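Local coordinates for 4-amino-4-deoxychorismate lyase (PDB 3LUL), which belongs to the class IV aminotransferase family of pyridoxal-phosphate proteins and carries its cofactor covalently as an imine, at residues E27-T32 against R55-P60; A43-E48 against R203-S208; R153-I156 against D162-F165; H213-Q218 against H257-K262; F234-N237 against G241-R244. All coordinates share one frame; numbering follows the deposited sequence. Where two conformers were deposited one is given.

Interaction 1: residues E27-T32 against R55-P60; sequences EGLFET and RQLGIP
Leu29, near the start of strand 28-36, meets the end of helix 43-57, where the chain leaves the helix through a Schellman motif and turns back toward the strand at Ile59. Leu29 and Leu57 reach toward each other tip to tip, Leu29 CD2 lying 3.8 Å from Leu57 CD1. Beyond the turn, Ile59 also points at the strand; its CD1 comes within 4.3 Å of Leu29 CD1. Glu27 reaches this apolar patch with its methylene part: the chain swings away from the backbone N (chi1 -163°) and runs out extended past Ile59 in the opposite direction, bringing Glu27 CG to 3.8 Å from Ile59 CD1. Its carboxylate lies beyond the patch. There a water donates to Glu27 OE2 at 2.8 Å and to Leu57 O at 2.9 Å, bridging the strand's start to the last helical turn. Glu27 OE1 makes a salt bridge with Arg22, and OE2 another with Arg153 of the second subunit, so two arginines and the water share one acid at the subunit boundary. Gly58, with positive phi (72°), makes the sharp exit: Gly58 N bonds back to Arg55 O at 3.1 Å, as in the glycine-bearing Schellman motif that closes many helices.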
# COMPACT_ATOMS: atom_id res chain seq x y z
N GLU B 27 5.96 -3.44 -4.31
CA GLU B 27 6.40 -4.83 -4.27
C GLU B 27 7.63 -4.91 -3.36
O GLU B 27 8.78 -4.90 -3.82
CB GLU B 27 6.64 -5.45 -5.66
CG GLU B 27 6.68 -6.97 -5.60
CD GLU B 27 6.83 -7.56 -6.97
OE1 GLU B 27 7.93 -7.43 -7.51
OE2 GLU B 27 5.85 -8.06 -7.53
N GLY B 28 7.35 -4.92 -2.05
CA GLY B 28 8.43 -4.99 -1.04
C GLY B 28 7.90 -5.47 0.30
O GLY B 28 6.72 -5.25 0.64
N LEU B 29 8.77 -6.15 1.04
CA LEU B 29 8.42 -6.72 2.33
C LEU B 29 9.44 -6.26 3.34
O LEU B 29 10.59 -5.94 2.98
CB LEU B 29 8.42 -8.25 2.25
CG LEU B 29 7.41 -8.88 1.30
CD1 LEU B 29 7.78 -10.34 1.01
CD2 LEU B 29 5.96 -8.71 1.90
N PHE B 30 9.06 -6.24 4.62
CA PHE B 30 10.05 -5.91 5.64
C PHE B 30 9.90 -6.74 6.91
O PHE B 30 8.86 -7.35 7.16
CB PHE B 30 10.01 -4.41 5.99
CG PHE B 30 8.86 -4.00 6.83
CD1 PHE B 30 7.63 -3.69 6.26
CD2 PHE B 30 9.00 -3.88 8.21
CE1 PHE B 30 6.55 -3.32 7.05
CE2 PHE B 30 7.93 -3.50 9.01
CZ PHE B 30 6.70 -3.22 8.44
N GLU B 31 10.97 -6.71 7.70
CA GLU B 31 10.97 -7.28 9.04
C GLU B 31 11.68 -6.28 9.94
O GLU B 31 12.72 -5.72 9.54
CB GLU B 31 11.74 -8.60 9.09
CG GLU B 31 11.01 -9.74 8.46
CD GLU B 31 9.78 -10.17 9.25
OE1 GLU B 31 9.68 -9.89 10.46
OE2 GLU B 31 8.90 -10.82 8.65
N THR B 32 11.13 -6.07 11.12
CA THR B 32 11.74 -5.19 12.10
C THR B 32 12.11 -6.05 13.32
O THR B 32 11.28 -6.69 13.94
CB THR B 32 10.83 -3.96 12.41
OG1 THR B 32 11.43 -3.15 13.43
CG2 THR B 32 9.43 -4.37 12.82
N ARG B 55 7.68 -16.02 -0.87
CA ARG B 55 7.19 -17.15 -1.64
C ARG B 55 5.78 -16.88 -2.17
O ARG B 55 5.49 -17.12 -3.36
CB ARG B 55 7.22 -18.41 -0.77
CG ARG B 55 6.98 -19.72 -1.48
CD ARG B 55 7.60 -20.94 -0.71
NE ARG B 55 7.77 -20.72 0.75
CZ ARG B 55 8.90 -20.38 1.39
NH1 ARG B 55 10.05 -20.19 0.74
NH2 ARG B 55 8.89 -20.22 2.71
N GLN B 56 4.93 -16.35 -1.32
CA GLN B 56 3.56 -16.07 -1.67
C GLN B 56 3.41 -15.04 -2.77
O GLN B 56 2.50 -15.13 -3.58
CB GLN B 56 2.82 -15.60 -0.44
CG GLN B 56 1.33 -15.43 -0.65
CD GLN B 56 0.67 -14.80 0.53
OE1 GLN B 56 0.92 -15.21 1.67
NE2 GLN B 56 -0.15 -13.77 0.29
N LEU B 57 4.30 -14.06 -2.79
CA LEU B 57 4.35 -13.00 -3.79
C LEU B 57 5.23 -13.32 -5.01
O LEU B 57 5.38 -12.49 -5.90
CB LEU B 57 4.86 -11.70 -3.14
CG LEU B 57 3.96 -11.04 -2.06
CD1 LEU B 57 4.56 -9.72 -1.54
CD2 LEU B 57 2.55 -10.83 -2.62
N GLY B 58 5.87 -14.50 -5.03
CA GLY B 58 6.77 -14.87 -6.11
C GLY B 58 8.11 -14.14 -6.13
O GLY B 58 8.79 -14.15 -7.13
N ILE B 59 8.47 -13.50 -5.02
CA ILE B 59 9.72 -12.78 -4.91
C ILE B 59 10.78 -13.80 -4.46
O ILE B 59 10.62 -14.43 -3.42
CB ILE B 59 9.62 -11.60 -3.91
CG1 ILE B 59 8.49 -10.65 -4.29
CG2 ILE B 59 10.95 -10.88 -3.83
CD1 ILE B 59 8.22 -9.56 -3.23
N PRO B 60 11.87 -13.96 -5.22
CA PRO B 60 12.92 -14.83 -4.71
C PRO B 60 13.43 -14.40 -3.31
O PRO B 60 13.58 -13.18 -3.01
CB PRO B 60 14.03 -14.77 -5.78
CG PRO B 60 13.44 -14.05 -6.97
CD PRO B 60 12.21 -13.32 -6.50
O HOH W 1 4.10 -9.95 -6.52

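Interaction 2: residues A43-E48 against R203-S208; sequences AYMHWE and RARLIS
Met45, a selenomethionine here, sets off with CG opposite its carbonyl carbon (chi1 -67°), runs straight to the selenium and then bends at the last torsion (chi3 81°), which turns the methyl onto helix 201-212. Arg205 begins in the same way, and the two chains cross obliquely, the selenium near the end of one beside CG near the base of the other. Met45 SE is 4.2 Å from Arg205 CG. The methyl beyond it meets Ala204, whose CB points at helix 43-57; Met45 CE and Ala204 CB are also 4.2 Å apart. One bent side chain thus spans two helices whose nearest CA atoms, Met45 CA and Ala204 CA, are 9.9 Å apart. A bound 1,2-ethanediol, probably from the crystallisation liquor, lies about 3 Å, nearest atoms, from the Met45 side chain. The arginine's charged end takes no part: Arg205 NH2 is drawn off to a salt bridge with Asp270, which would hold the methylenes beside the selenium. On its other side helix 201-212 packs by Leu206 against strand 232-237. With no hydrogen bond between these segments, the surface junction rests on dispersion among methyl, methylene and selenium, which imposes little direction on how the helices meet.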
# COMPACT_ATOMS: atom_id res chain seq x y z
N ALA B 43 15.71 -14.09 15.31
CA ALA B 43 16.16 -13.98 13.92
C ALA B 43 15.53 -15.05 13.03
O ALA B 43 15.21 -14.77 11.90
CB ALA B 43 17.68 -14.09 13.85
N TYR B 44 15.38 -16.27 13.55
CA TYR B 44 14.79 -17.37 12.77
C TYR B 44 13.35 -17.04 12.42
O TYR B 44 12.96 -17.11 11.25
CB TYR B 44 14.88 -18.74 13.48
CG TYR B 44 14.10 -19.75 12.69
CD1 TYR B 44 12.83 -20.11 13.07
CD2 TYR B 44 14.61 -20.29 11.51
CE1 TYR B 44 12.09 -20.98 12.34
CE2 TYR B 44 13.85 -21.19 10.76
CZ TYR B 44 12.59 -21.52 11.19
OH TYR B 44 11.78 -22.40 10.51
N MSE B 45 12.55 -16.67 13.42
CA MSE B 45 11.14 -16.42 13.12
C MSE B 45 10.92 -15.29 12.12
O MSE B 45 10.00 -15.37 11.30
CB MSE B 45 10.31 -16.24 14.42
CG MSE B 45 10.23 -17.52 15.23
SE MSE B 45 9.30 -17.21 16.92
CE MSE B 45 7.55 -17.31 16.15
N HIS B 46 11.76 -14.25 12.19
CA HIS B 46 11.72 -13.16 11.21
C HIS B 46 12.09 -13.65 9.80
O HIS B 46 11.45 -13.30 8.83
CB HIS B 46 12.66 -12.04 11.65
CG HIS B 46 12.14 -11.26 12.81
ND1 HIS B 46 11.07 -10.40 12.69
CD2 HIS B 46 12.55 -11.20 14.10
CE1 HIS B 46 10.82 -9.86 13.88
NE2 HIS B 46 11.71 -10.31 14.75
N TRP B 47 13.15 -14.45 9.71
CA TRP B 47 13.55 -15.06 8.41
C TRP B 47 12.44 -15.92 7.83
O TRP B 47 12.17 -15.91 6.63
CB TRP B 47 14.83 -15.87 8.64
CG TRP B 47 15.36 -16.62 7.48
CD1 TRP B 47 16.17 -16.13 6.47
CD2 TRP B 47 15.14 -18.00 7.19
NE1 TRP B 47 16.48 -17.14 5.59
CE2 TRP B 47 15.85 -18.29 6.00
CE3 TRP B 47 14.41 -19.01 7.81
CZ2 TRP B 47 15.83 -19.55 5.42
CZ3 TRP B 47 14.39 -20.27 7.24
CH2 TRP B 47 15.11 -20.53 6.06
N GLU B 48 11.82 -16.72 8.69
CA GLU B 48 10.76 -17.64 8.26
C GLU B 48 9.59 -16.88 7.67
O GLU B 48 9.07 -17.22 6.62
CB GLU B 48 10.29 -18.45 9.46
CG GLU B 48 9.12 -19.38 9.23
CD GLU B 48 8.66 -20.09 10.51
OE1 GLU B 48 8.63 -19.47 11.61
OE2 GLU B 48 8.34 -21.28 10.41
N ARG B 203 3.07 -11.88 19.23
CA ARG B 203 1.78 -12.54 19.44
C ARG B 203 1.94 -14.05 19.52
O ARG B 203 1.45 -14.69 20.44
CB ARG B 203 0.82 -12.18 18.28
CG ARG B 203 -0.49 -12.96 18.20
CD ARG B 203 -1.25 -12.72 16.89
NE ARG B 203 -2.56 -13.38 16.86
CZ ARG B 203 -2.77 -14.69 16.64
NH1 ARG B 203 -1.76 -15.52 16.39
NH2 ARG B 203 -3.99 -15.19 16.70
N ALA B 204 2.62 -14.63 18.53
CA ALA B 204 2.86 -16.08 18.50
C ALA B 204 3.65 -16.58 19.72
O ALA B 204 3.33 -17.64 20.29
CB ALA B 204 3.62 -16.46 17.19
N ARG B 205 4.69 -15.83 20.10
CA ARG B 205 5.52 -16.18 21.27
C ARG B 205 4.69 -16.14 22.55
O ARG B 205 4.80 -17.02 23.41
CB ARG B 205 6.71 -15.24 21.42
CG ARG B 205 7.83 -15.41 20.36
CD ARG B 205 8.76 -14.21 20.43
NE ARG B 205 9.30 -14.07 21.78
CZ ARG B 205 9.70 -12.93 22.35
NH1 ARG B 205 9.69 -11.78 21.70
NH2 ARG B 205 10.17 -12.96 23.60
N LEU B 206 3.86 -15.12 22.67
CA LEU B 206 3.02 -14.95 23.85
C LEU B 206 2.03 -16.12 24.00
O LEU B 206 1.88 -16.69 25.07
CB LEU B 206 2.28 -13.60 23.77
CG LEU B 206 1.54 -13.10 25.00
CD1 LEU B 206 1.42 -11.61 24.90
CD2 LEU B 206 0.18 -13.76 25.17
N ILE B 207 1.39 -16.49 22.90
CA ILE B 207 0.49 -17.65 22.88
C ILE B 207 1.21 -18.94 23.32
O ILE B 207 0.70 -19.68 24.14
CB ILE B 207 -0.21 -17.81 21.51
CG1 ILE B 207 -1.18 -16.64 21.29
CG2 ILE B 207 -1.01 -19.12 21.43
CD1 ILE B 207 -1.67 -16.51 19.86
N SER B 208 2.42 -19.16 22.80
CA SER B 208 3.24 -20.33 23.17
C SER B 208 3.53 -20.34 24.66
O SER B 208 3.35 -21.35 25.31
CB SER B 208 4.56 -20.36 22.38
OG SER B 208 4.34 -20.70 21.03

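Interaction 3: residues R153-I156 against D162-F165; sequences RQAI and DALF
Ala155 aims its methyl straight at the start of strand 162-167, where it meets backbone first. Ala155 CB lies 3.4 Å from Asp162 O and 3.6 Å from Asp162 C, and only then comes the next residue, with Ala163 N at 4.1 Å from the same methyl. Ala163 turns its own CB toward the helix, so the two methyls face each other, though less closely: Ala155 CB and Ala163 CB are 4.5 Å apart. The small side chains are consistent with the close approach of helix 146-157 to the strand, the CA atoms of Ala155 and Asp162 being 5.5 Å apart. The helix is the crossover of a beta-alpha-beta unit: strand 122-131 leads into it, strand 162-167 follows it, and the two strands pair in parallel. Lys141, which carries the pyridoxal phosphate, lies on the connection from strand 122-131 to the helix. The CB of Asp162 is directed away from the helix, with CG set opposite the backbone N (chi1 -163°). Ala163 N donates to Asp162 OD1 at 2.8 Å, meeting the oxygen from above the carboxylate plane, 39° out of it. The same oxygen bonds Thr176, and Asp162 OD2 bonds Thr175, so both carboxylate oxygens have partners, while the side chain still touches Gln152 of the helix. Ile125 and Ile127 of strand 122-131 pack against Ala155 and Ala163 respectively, while Ile156 packs on Ala100 of the second subunit.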
# COMPACT_ATOMS: atom_id res chain seq x y z
N ARG B 153 -1.83 9.35 11.85
CA ARG B 153 -2.00 10.80 11.86
C ARG B 153 -3.36 11.26 12.36
O ARG B 153 -3.44 12.28 13.05
CB ARG B 153 -1.77 11.38 10.48
CG ARG B 153 -0.32 11.25 10.00
CD ARG B 153 -0.12 12.22 8.82
NE ARG B 153 1.03 11.92 7.96
CZ ARG B 153 2.29 11.97 8.36
NH1 ARG B 153 2.60 12.29 9.63
NH2 ARG B 153 3.27 11.72 7.50
N GLN B 154 -4.42 10.52 12.06
CA GLN B 154 -5.77 10.91 12.54
C GLN B 154 -5.87 10.77 14.05
O GLN B 154 -6.44 11.63 14.75
CB GLN B 154 -6.88 10.06 11.93
CG GLN B 154 -7.14 10.32 10.48
CD GLN B 154 -8.42 9.67 9.96
OE1 GLN B 154 -9.18 9.05 10.71
NE2 GLN B 154 -8.66 9.80 8.66
N ALA B 155 -5.33 9.66 14.53
CA ALA B 155 -5.20 9.41 15.96
C ALA B 155 -4.47 10.54 16.68
O ALA B 155 -4.96 11.07 17.66
CB ALA B 155 -4.45 8.06 16.19
N ILE B 156 -3.29 10.88 16.18
CA ILE B 156 -2.49 11.99 16.71
C ILE B 156 -3.25 13.33 16.66
O ILE B 156 -3.20 14.11 17.63
CB ILE B 156 -1.14 12.07 15.98
CG1 ILE B 156 -0.23 10.92 16.43
CG2 ILE B 156 -0.49 13.45 16.14
CD1 ILE B 156 0.94 10.69 15.54
N ASP B 162 -2.45 6.00 18.67
CA ASP B 162 -2.42 4.97 17.62
C ASP B 162 -3.87 4.68 17.27
O ASP B 162 -4.79 5.16 17.97
CB ASP B 162 -1.66 3.75 18.13
CG ASP B 162 -1.19 2.77 17.02
OD1 ASP B 162 -1.49 2.97 15.81
OD2 ASP B 162 -0.54 1.76 17.42
N ALA B 163 -4.07 3.95 16.18
CA ALA B 163 -5.37 3.65 15.61
C ALA B 163 -5.58 2.15 15.59
O ALA B 163 -4.63 1.40 15.36
CB ALA B 163 -5.44 4.18 14.18
N LEU B 164 -6.82 1.75 15.82
CA LEU B 164 -7.28 0.38 15.83
C LEU B 164 -8.25 0.13 14.66
O LEU B 164 -9.24 0.86 14.47
CB LEU B 164 -7.98 0.08 17.15
CG LEU B 164 -8.39 -1.35 17.40
CD1 LEU B 164 -7.17 -2.30 17.55
CD2 LEU B 164 -9.25 -1.38 18.71
N PHE B 165 -7.94 -0.90 13.88
CA PHE B 165 -8.76 -1.31 12.74
C PHE B 165 -9.69 -2.49 13.04
O PHE B 165 -9.37 -3.40 13.83
CB PHE B 165 -7.88 -1.69 11.55
CG PHE B 165 -6.92 -0.62 11.15
CD1 PHE B 165 -7.30 0.37 10.25
CD2 PHE B 165 -5.65 -0.59 11.66
CE1 PHE B 165 -6.41 1.37 9.84
CE2 PHE B 165 -4.74 0.42 11.27
CZ PHE B 165 -5.13 1.42 10.37

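Interaction 4: residues H213-Q218 against H257-K262; sequences HKMSVQ and HPIIDK
Met215, a selenomethionine following the Schellman motif that ends helix 201-212, packs on the N-terminal part of helix 258-269, so the contact joins the end of one helix to the beginning of another at the surface. Its selenium rests against the fatty part of Lys262, Met215 SE being 3.8 Å from Lys262 CD and 3.9 Å from Lys262 CE. The bend at the last torsion (chi3 69°) swings the methyl toward Ile259, and Met215 CE settles 3.9 Å from Ile259 CG2, the two side chains running past each other in opposite directions. Lys262 is drawn out straight, its CG opposite the backbone N (chi1 -178°), and reaches across to His213. Lys262 NZ stops 3.7 Å from His213 ND1, standing obliquely to the ring: a close approach and not a hydrogen bond, which if anything would probably disfavour protonation of the imidazole. Behind this first shell, the chain at Met215 is positioned by the Schellman motif, in which Lys214 takes up positive phi and Met215 N bonds back to Cys210 O. Strand 217-219 then joins the sheet beside strand 187-190. Ile259 is backed by Leu188 and Ile183 of that sheet, and Asp261, one residue before Lys262, makes a salt bridge with Arg244. The receiving helix is capped at its start by His257, the N-cap residue: Ile259 N donates to His257 ND1 at 3.1 Å, nearly in the imidazole plane.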
# COMPACT_ATOMS: atom_id res chain seq x y z
N HIS B 213 2.54 -22.52 30.03
CA HIS B 213 2.19 -22.21 31.43
C HIS B 213 0.72 -22.50 31.81
O HIS B 213 0.31 -22.19 32.94
CB HIS B 213 2.59 -20.76 31.75
CG HIS B 213 4.08 -20.56 31.81
ND1 HIS B 213 4.78 -20.53 32.99
CD2 HIS B 213 5.01 -20.44 30.83
CE1 HIS B 213 6.07 -20.39 32.75
NE2 HIS B 213 6.24 -20.33 31.44
N LYS B 214 -0.02 -23.16 30.91
CA LYS B 214 -1.47 -23.46 31.07
C LYS B 214 -2.28 -22.22 31.56
O LYS B 214 -3.14 -22.30 32.45
CB LYS B 214 -1.66 -24.69 31.97
CG LYS B 214 -0.88 -25.95 31.47
N MSE B 215 -1.94 -21.06 30.98
CA MSE B 215 -2.67 -19.81 31.18
C MSE B 215 -3.65 -19.72 30.02
O MSE B 215 -3.24 -19.78 28.84
CB MSE B 215 -1.72 -18.59 31.16
CG MSE B 215 -0.66 -18.59 32.28
SE MSE B 215 0.79 -17.39 31.89
CE MSE B 215 -0.23 -15.74 32.08
N SER B 216 -4.93 -19.56 30.34
CA SER B 216 -5.97 -19.67 29.34
C SER B 216 -5.85 -18.50 28.37
O SER B 216 -5.84 -17.34 28.82
CB SER B 216 -7.36 -19.66 29.97
OG SER B 216 -8.38 -19.88 28.99
N VAL B 217 -5.75 -18.83 27.07
CA VAL B 217 -5.68 -17.84 25.99
C VAL B 217 -6.59 -18.26 24.83
O VAL B 217 -6.48 -19.38 24.34
CB VAL B 217 -4.24 -17.65 25.47
CG1 VAL B 217 -3.60 -19.00 25.05
CG2 VAL B 217 -4.24 -16.66 24.34
N GLN B 218 -7.46 -17.37 24.38
CA GLN B 218 -8.47 -17.70 23.39
C GLN B 218 -8.30 -16.83 22.15
O GLN B 218 -8.40 -15.62 22.25
CB GLN B 218 -9.87 -17.50 23.97
CG GLN B 218 -10.19 -18.25 25.26
CD GLN B 218 -9.94 -19.74 25.14
OE1 GLN B 218 -9.13 -20.32 25.87
NE2 GLN B 218 -10.62 -20.36 24.21
N HIS B 257 -2.35 -5.44 35.43
CA HIS B 257 -2.88 -6.78 35.61
C HIS B 257 -1.72 -7.70 35.86
O HIS B 257 -0.70 -7.59 35.19
CB HIS B 257 -3.69 -7.23 34.38
CG HIS B 257 -4.66 -8.34 34.68
ND1 HIS B 257 -4.26 -9.64 34.91
CD2 HIS B 257 -6.00 -8.32 34.83
CE1 HIS B 257 -5.33 -10.38 35.15
NE2 HIS B 257 -6.40 -9.60 35.11
N PRO B 258 -1.85 -8.62 36.83
CA PRO B 258 -0.75 -9.57 37.07
C PRO B 258 -0.37 -10.42 35.86
O PRO B 258 0.81 -10.79 35.69
CB PRO B 258 -1.27 -10.45 38.23
CG PRO B 258 -2.58 -9.90 38.64
CD PRO B 258 -2.98 -8.77 37.77
N ILE B 259 -1.34 -10.72 35.00
CA ILE B 259 -1.07 -11.48 33.78
C ILE B 259 -0.12 -10.72 32.86
O ILE B 259 0.81 -11.30 32.32
CB ILE B 259 -2.38 -11.84 33.05
CG1 ILE B 259 -3.16 -12.89 33.88
CG2 ILE B 259 -2.13 -12.35 31.59
CD1 ILE B 259 -4.51 -13.37 33.23
N ILE B 260 -0.31 -9.42 32.77
CA ILE B 260 0.57 -8.57 31.95
C ILE B 260 2.00 -8.58 32.53
O ILE B 260 2.97 -8.75 31.77
CB ILE B 260 0.04 -7.14 31.81
CG1 ILE B 260 -1.32 -7.15 31.09
CG2 ILE B 260 1.08 -6.25 31.05
CD1 ILE B 260 -2.04 -5.78 30.98
N ASP B 261 2.15 -8.44 33.84
CA ASP B 261 3.51 -8.50 34.42
C ASP B 261 4.20 -9.84 34.20
O ASP B 261 5.39 -9.87 33.88
CB ASP B 261 3.52 -8.15 35.91
CG ASP B 261 2.99 -6.76 36.18
OD1 ASP B 261 3.44 -5.82 35.51
OD2 ASP B 261 2.11 -6.62 37.04
N LYS B 262 3.45 -10.92 34.33
CA LYS B 262 3.99 -12.25 34.05
C LYS B 262 4.44 -12.38 32.58
O LYS B 262 5.52 -12.89 32.30
CB LYS B 262 2.95 -13.34 34.36
CG LYS B 262 3.52 -14.74 34.11
CD LYS B 262 2.77 -15.86 34.81
CE LYS B 262 3.55 -17.17 34.69
NZ LYS B 262 2.85 -18.33 35.29

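Interaction 5: residues F234-N237 against G241-R244; sequences FLTN and GIRR
Phe234 lies across the branched side chain of Ile242, a diagonal neighbour on the adjoining strand: Phe234 CD1 touches Ile242 CG2 at 3.6 Å, and Phe234 CE1 is 4.0 Å from Ile242 CD1. The ring gets there because CG sits between the backbone N and the carbonyl carbon (chi1 70°). The strand pairing sets Phe234 CB 3.3 Å from Arg243 O. Thr236 lies side by side with Ile242 on the same face, methyl toward it. Beneath them runs an antiparallel beta hairpin. Leu235 and Arg243 form a hydrogen-bonded pair, with Leu235 N to Arg243 O at 2.8 Å, in the carbonyl plane, and Arg243 N to Leu235 O at 2.9 Å. Asn237 and Gly241 form the next pair beside the turn, where Gly241 adopts positive phi (66°); its N gives Asn237 O a more bent bond of 2.8 Å. Asn237 OD1 accepts from Gln240 N, a bond within the turn. The end of Arg243 leads away, NE bonding His120 O, and Arg244 NH1 bonds Val255 O. Strands 179-184 and 122-131 continue the sheet beside strands 232-237 and 241-248 respectively, and helices 201-212 and 258-269 cover the face bearing Phe234, Thr236 and Ile242.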
# COMPACT_ATOMS: atom_id res chain seq x y z
N PHE B 234 -4.02 -4.69 25.88
CA PHE B 234 -2.57 -4.40 25.59
C PHE B 234 -2.17 -4.81 24.18
O PHE B 234 -2.86 -5.57 23.50
CB PHE B 234 -1.64 -5.01 26.66
CG PHE B 234 -1.54 -6.52 26.62
CD1 PHE B 234 -0.65 -7.16 25.76
CD2 PHE B 234 -2.34 -7.31 27.45
CE1 PHE B 234 -0.54 -8.55 25.75
CE2 PHE B 234 -2.25 -8.71 27.44
CZ PHE B 234 -1.36 -9.32 26.60
N LEU B 235 -1.05 -4.28 23.72
CA LEU B 235 -0.57 -4.52 22.35
C LEU B 235 0.78 -5.19 22.34
O LEU B 235 1.52 -5.09 23.31
CB LEU B 235 -0.43 -3.19 21.64
CG LEU B 235 -1.64 -2.25 21.70
CD1 LEU B 235 -1.28 -0.89 21.08
CD2 LEU B 235 -2.83 -2.87 21.01
N THR B 236 1.13 -5.84 21.24
CA THR B 236 2.38 -6.55 21.15
C THR B 236 3.05 -6.28 19.80
O THR B 236 2.39 -6.24 18.76
CB THR B 236 2.20 -8.11 21.31
OG1 THR B 236 1.42 -8.64 20.23
CG2 THR B 236 1.50 -8.49 22.65
N ASN B 237 4.36 -6.09 19.84
CA ASN B 237 5.21 -6.12 18.66
C ASN B 237 6.67 -6.35 19.05
O ASN B 237 7.00 -6.36 20.24
CB ASN B 237 5.01 -4.90 17.75
CG ASN B 237 5.49 -3.59 18.37
OD1 ASN B 237 6.32 -3.57 19.26
ND2 ASN B 237 4.96 -2.48 17.85
N GLY B 241 7.62 -4.87 22.57
CA GLY B 241 7.11 -5.93 23.41
C GLY B 241 5.66 -5.62 23.73
O GLY B 241 4.87 -5.27 22.84
N ILE B 242 5.31 -5.72 25.00
CA ILE B 242 3.96 -5.47 25.43
C ILE B 242 3.83 -3.98 25.79
O ILE B 242 4.66 -3.43 26.55
CB ILE B 242 3.59 -6.36 26.66
CG1 ILE B 242 3.40 -7.80 26.20
CG2 ILE B 242 2.34 -5.83 27.36
CD1 ILE B 242 3.17 -8.81 27.31
N ARG B 243 2.78 -3.36 25.26
CA ARG B 243 2.46 -1.95 25.52
C ARG B 243 1.05 -1.92 26.10
O ARG B 243 0.10 -2.48 25.53
CB ARG B 243 2.54 -1.15 24.24
CG ARG B 243 2.34 0.37 24.37
CD ARG B 243 3.67 1.14 24.59
NE ARG B 243 3.43 2.56 24.93
CZ ARG B 243 3.49 3.60 24.08
NH1 ARG B 243 3.77 3.42 22.78
NH2 ARG B 243 3.23 4.83 24.50
N ARG B 244 0.93 -1.28 27.26
CA ARG B 244 -0.36 -1.22 27.95
C ARG B 244 -1.23 -0.19 27.27
O ARG B 244 -0.73 0.81 26.77
CB ARG B 244 -0.15 -0.85 29.43
CG ARG B 244 0.65 -1.88 30.21
CD ARG B 244 1.10 -1.31 31.55
NE ARG B 244 2.13 -2.16 32.18
CZ ARG B 244 1.92 -3.17 33.03
NH1 ARG B 244 0.70 -3.50 33.44
NH2 ARG B 244 2.96 -3.85 33.52

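In the fold
From the N terminus, interaction 1 closes the first loop, bringing strand 28-36 and the end of helix 43-57 together. Interaction 2 opens on that helix before interaction 1 has closed, so the two cross; Glu31 and His46 join them by a probable hydrogen bond. Its loop links helix 43-57, beside the five-stranded sheet, to helix 201-212, which packs on the larger sheet, and encloses interaction 3, a short local closure. Interaction 4 follows, reaching from the end of helix 201-212 to helix 258-269, and encloses the hairpin of interaction 5. There Phe234 packs on Leu206 of interaction 2 and on Ile260 of interaction 4, which also meets Ile242. Interactions 1 and 3 both touch the second subunit.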